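Local coordinates for colicin-M immunity protein (Escherichia coli, PDB 4AEQ) that protects cells carrying the colicin M plasmid against the toxin colicin M, here as its dimeric, domain-swapped form lacking the N-terminal part, at residues 71-76 and 80-85. Sequence-based numbering, arbitrary orientation.
Sequences FKAEGP and RMYYGM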
ATOM      1  N   PHE A  71       0.655  -4.247  15.720  1.00 14.16           N
ATOM      2  CA  PHE A  71       1.225  -3.131  16.466  1.00 12.22           C
ATOM      3  C   PHE A  71       0.145  -2.127  16.828  1.00 15.10           C
ATOM      4  O   PHE A  71      -0.942  -2.150  16.263  1.00 13.43           O
ATOM      5  CB  PHE A  71       2.369  -2.461  15.690  1.00 14.22           C
ATOM      6  CG  PHE A  71       1.948  -1.840  14.384  1.00 15.65           C
ATOM      7  CD1 PHE A  71       1.897  -2.596  13.224  1.00 15.79           C
ATOM      8  CD2 PHE A  71       1.631  -0.493  14.312  1.00 15.76           C
ATOM      9  CE1 PHE A  71       1.523  -2.027  12.020  1.00 14.99           C
ATOM     10  CE2 PHE A  71       1.252   0.081  13.112  1.00 14.47           C
ATOM     11  CZ  PHE A  71       1.199  -0.684  11.965  1.00 16.13           C
ATOM     12  N   LYS A  72       0.451  -1.263  17.784  1.00 15.71           N
ATOM     13  CA  LYS A  72      -0.434  -0.174  18.162  1.00 18.69           C
ATOM     14  C   LYS A  72       0.260   1.145  17.859  1.00 19.83           C
ATOM     15  O   LYS A  72       1.451   1.291  18.108  1.00 21.71           O
ATOM     16  CB  LYS A  72      -0.771  -0.257  19.649  1.00 20.82           C
ATOM     17  CG  LYS A  72      -1.685  -1.410  20.010  1.00 25.74           C
ATOM     18  CD  LYS A  72      -1.735  -1.635  21.513  1.00 36.17           C
ATOM     19  CE  LYS A  72      -0.428  -2.221  22.024  1.00 43.43           C
ATOM     20  NZ  LYS A  72      -0.475  -2.522  23.483  1.00 48.11           N
ATOM     21  N   ALA A  73      -0.483   2.096  17.306  1.00 17.51           N
ATOM     22  CA  ALA A  73       0.048   3.429  17.055  1.00 18.38           C
ATOM     23  C   ALA A  73      -0.643   4.409  17.997  1.00 18.40           C
ATOM     24  O   ALA A  73      -1.864   4.375  18.135  1.00 18.33           O
ATOM     25  CB  ALA A  73      -0.177   3.825  15.603  1.00 19.72           C
ATOM     26  N   GLU A  74       0.138   5.271  18.642  1.00 17.76           N
ATOM     27  CA  GLU A  74      -0.376   6.173  19.670  1.00 22.51           C
ATOM     28  C   GLU A  74      -0.051   7.624  19.352  1.00 21.26           C
ATOM     29  O   GLU A  74       1.115   7.987  19.196  1.00 24.40           O
ATOM     30  CB  GLU A  74       0.206   5.807  21.037  1.00 33.77           C
ATOM     31  CG  GLU A  74       0.064   4.340  21.389  1.00 44.74           C
ATOM     32  CD  GLU A  74       1.400   3.654  21.613  1.00 51.05           C
ATOM     33  OE1 GLU A  74       1.999   3.852  22.694  1.00 54.05           O
ATOM     34  OE2 GLU A  74       1.847   2.915  20.709  1.00 48.48           O
ATOM     35  N   GLY A  75      -1.096   8.433  19.200  1.00 18.68           N
ATOM     36  CA  GLY A  75      -0.961   9.871  19.078  1.00 19.55           C
ATOM     37  C   GLY A  75      -1.451  10.578  20.328  1.00 26.41           C
ATOM     38  O   GLY A  75      -1.915   9.939  21.272  1.00 28.80           O
ATOM     39  N   PRO A  76      -1.357  11.912  20.345  1.00 25.91           N
ATOM     40  CA  PRO A  76      -1.924  12.654  21.475  1.00 27.63           C
ATOM     41  C   PRO A  76      -3.451  12.616  21.483  1.00 27.44           C
ATOM     42  O   PRO A  76      -4.055  12.763  22.546  1.00 31.22           O
ATOM     43  CB  PRO A  76      -1.420  14.081  21.243  1.00 33.29           C
ATOM     44  CG  PRO A  76      -1.162  14.163  19.777  1.00 32.13           C
ATOM     45  CD  PRO A  76      -0.720  12.790  19.352  1.00 26.59           C
ATOM     46  N   ARG A  80      -4.581   3.391  17.887  1.00 16.75           N
ATOM     47  CA  ARG A  80      -5.196   2.466  16.940  1.00 17.91           C
ATOM     48  C   ARG A  80      -4.403   1.173  16.821  1.00 16.81           C
ATOM     49  O   ARG A  80      -3.176   1.192  16.779  1.00 19.29           O
ATOM     50  CB  ARG A  80      -5.317   3.116  15.562  1.00 22.48           C
ATOM     51  CG  ARG A  80      -6.007   2.255  14.513  1.00 30.34           C
ATOM     52  CD  ARG A  80      -7.355   2.844  14.126  1.00 37.77           C
ATOM     53  NE  ARG A  80      -7.802   2.402  12.807  1.00 43.58           N
ATOM     54  CZ  ARG A  80      -8.736   1.481  12.599  1.00 49.66           C
ATOM     55  NH1 ARG A  80      -9.335   0.892  13.626  1.00 51.93           N
ATOM     56  NH2 ARG A  80      -9.074   1.148  11.361  1.00 52.37           N
ATOM     57  N   MET A  81      -5.118   0.056  16.759  1.00 15.74           N
ATOM     58  CA  MET A  81      -4.509  -1.254  16.548  1.00 17.37           C
ATOM     59  C   MET A  81      -4.410  -1.569  15.060  1.00 16.70           C
ATOM     60  O   MET A  81      -5.330  -1.284  14.299  1.00 18.76           O
ATOM     61  CB  MET A  81      -5.348  -2.331  17.233  1.00 22.95           C
ATOM     62  CG  MET A  81      -4.987  -3.742  16.813  1.00 25.82           C
ATOM     63  SD  MET A  81      -3.550  -4.325  17.714  1.00 35.64           S
ATOM     64  CE  MET A  81      -4.277  -4.538  19.332  1.00 27.23           C
ATOM     65  N   TYR A  82      -3.292  -2.161  14.647  1.00 16.23           N
ATOM     66  CA  TYR A  82      -3.099  -2.577  13.261  1.00 16.86           C
ATOM     67  C   TYR A  82      -2.524  -3.978  13.187  1.00 16.75           C
ATOM     68  O   TYR A  82      -1.802  -4.412  14.095  1.00 15.31           O
ATOM     69  CB  TYR A  82      -2.097  -1.668  12.557  1.00 17.76           C
ATOM     70  CG  TYR A  82      -2.468  -0.217  12.451  1.00 18.39           C
ATOM     71  CD1 TYR A  82      -2.091   0.687  13.434  1.00 17.97           C
ATOM     72  CD2 TYR A  82      -3.157   0.263  11.346  1.00 22.03           C
ATOM     73  CE1 TYR A  82      -2.407   2.024  13.330  1.00 19.92           C
ATOM     74  CE2 TYR A  82      -3.481   1.601  11.236  1.00 21.30           C
ATOM     75  CZ  TYR A  82      -3.101   2.475  12.233  1.00 22.87           C
ATOM     76  OH  TYR A  82      -3.409   3.811  12.139  1.00 27.76           O
ATOM     77  N   TYR A  83      -2.821  -4.670  12.090  1.00 17.05           N
ATOM     78  CA  TYR A  83      -2.060  -5.848  11.721  1.00 19.10           C
ATOM     79  C   TYR A  83      -1.453  -5.554  10.363  1.00 19.80           C
ATOM     80  O   TYR A  83      -2.156  -5.510   9.355  1.00 24.73           O
ATOM     81  CB  TYR A  83      -2.995  -7.049  11.597  1.00 24.05           C
ATOM     82  CG  TYR A  83      -3.823  -7.305  12.837  1.00 27.05           C
ATOM     83  CD1 TYR A  83      -5.006  -6.614  13.066  1.00 31.83           C
ATOM     84  CD2 TYR A  83      -3.415  -8.234  13.782  1.00 28.36           C
ATOM     85  CE1 TYR A  83      -5.759  -6.845  14.204  1.00 34.35           C
ATOM     86  CE2 TYR A  83      -4.159  -8.472  14.918  1.00 29.86           C
ATOM     87  CZ  TYR A  83      -5.329  -7.777  15.125  1.00 35.26           C
ATOM     88  OH  TYR A  83      -6.072  -8.013  16.258  1.00 40.84           O
ATOM     89  N   GLY A  84      -0.145  -5.322  10.336  1.00 17.74           N
ATOM     90  CA  GLY A  84       0.599  -5.319   9.090  1.00 16.05           C
ATOM     91  C   GLY A  84       0.793  -6.729   8.604  1.00 21.32           C
ATOM     92  O   GLY A  84       1.328  -7.542   9.333  1.00 24.97           O
ATOM     93  N   MET A  85       0.406  -7.046   7.382  1.00 19.51           N
ATOM     94  CA  MET A  85       0.841  -8.323   6.850  1.00 20.35           C
ATOM     95  C   MET A  85       1.872  -8.014   5.790  1.00 17.97           C
ATOM     96  O   MET A  85       1.580  -7.406   4.748  1.00 18.74           O
ATOM     97  CB  MET A  85      -0.319  -9.136   6.305  1.00 25.07           C
ATOM     98  CG  MET A  85      -1.602  -8.884   7.050  1.00 28.18           C
ATOM     99  SD  MET A  85      -3.003  -9.719   6.311  1.00 88.56           S
ATOM    100  CE  MET A  85      -3.828  -8.302   5.605  1.00 83.90           C
TER
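With CG lodged between its own backbone N and carbonyl carbon (chi1 63°), Phe-71 leans its ring, CZ foremost, over the gap between the strands toward Tyr-82, whose CG sits beside the backbone N (chi1 -61°) and turns the phenol back along residues 80-82. The phenylalanine lies over the start of the tyrosine side chain: Tyr-82 CB stands above one face of the Phe-71 ring, 3.7 Å from its centroid, a CH-pi contact. The two ring planes are nearly parallel, 17° apart, but slid so far that they barely overlap; the closest side-chain atoms are Phe-71 CE2 and Tyr-82 CD1, at 3.4 Å. Ala-73 CB meets the edge of the phenol at Tyr-82 CE1 (3.7 Å), and Arg-80 CG rests over one face of that ring. On the other side of the sheet, Lys-72 CG approaches Met-81 CE at 4.1 Å.

Beneath the rings, Phe-71 and Tyr-82 form an antiparallel hydrogen-bonded pair, with Phe-71 N to Tyr-82 O at 3.0 Å and Tyr-82 N to Phe-71 O at 2.9 Å. Ala-73 and Arg-80 repeat the reciprocal pattern, while Lys-72 and Met-81 form the intervening non-hydrogen-bonded pair. This beta hairpin of the YebF/Cmi family domain joins the two central strands of the antiparallel sheet. Tyr-28 of the second subunit packs edge-to-face on both Phe-71 and Tyr-82. Four backbone bonds thus fix the register that groups Phe-71, Ala-73 and Tyr-82 into a largely apolar patch at the dimer interface, while Asp-38 OD2 of helix 17-42 in the same chain anchors the phenol through Tyr-82 OH.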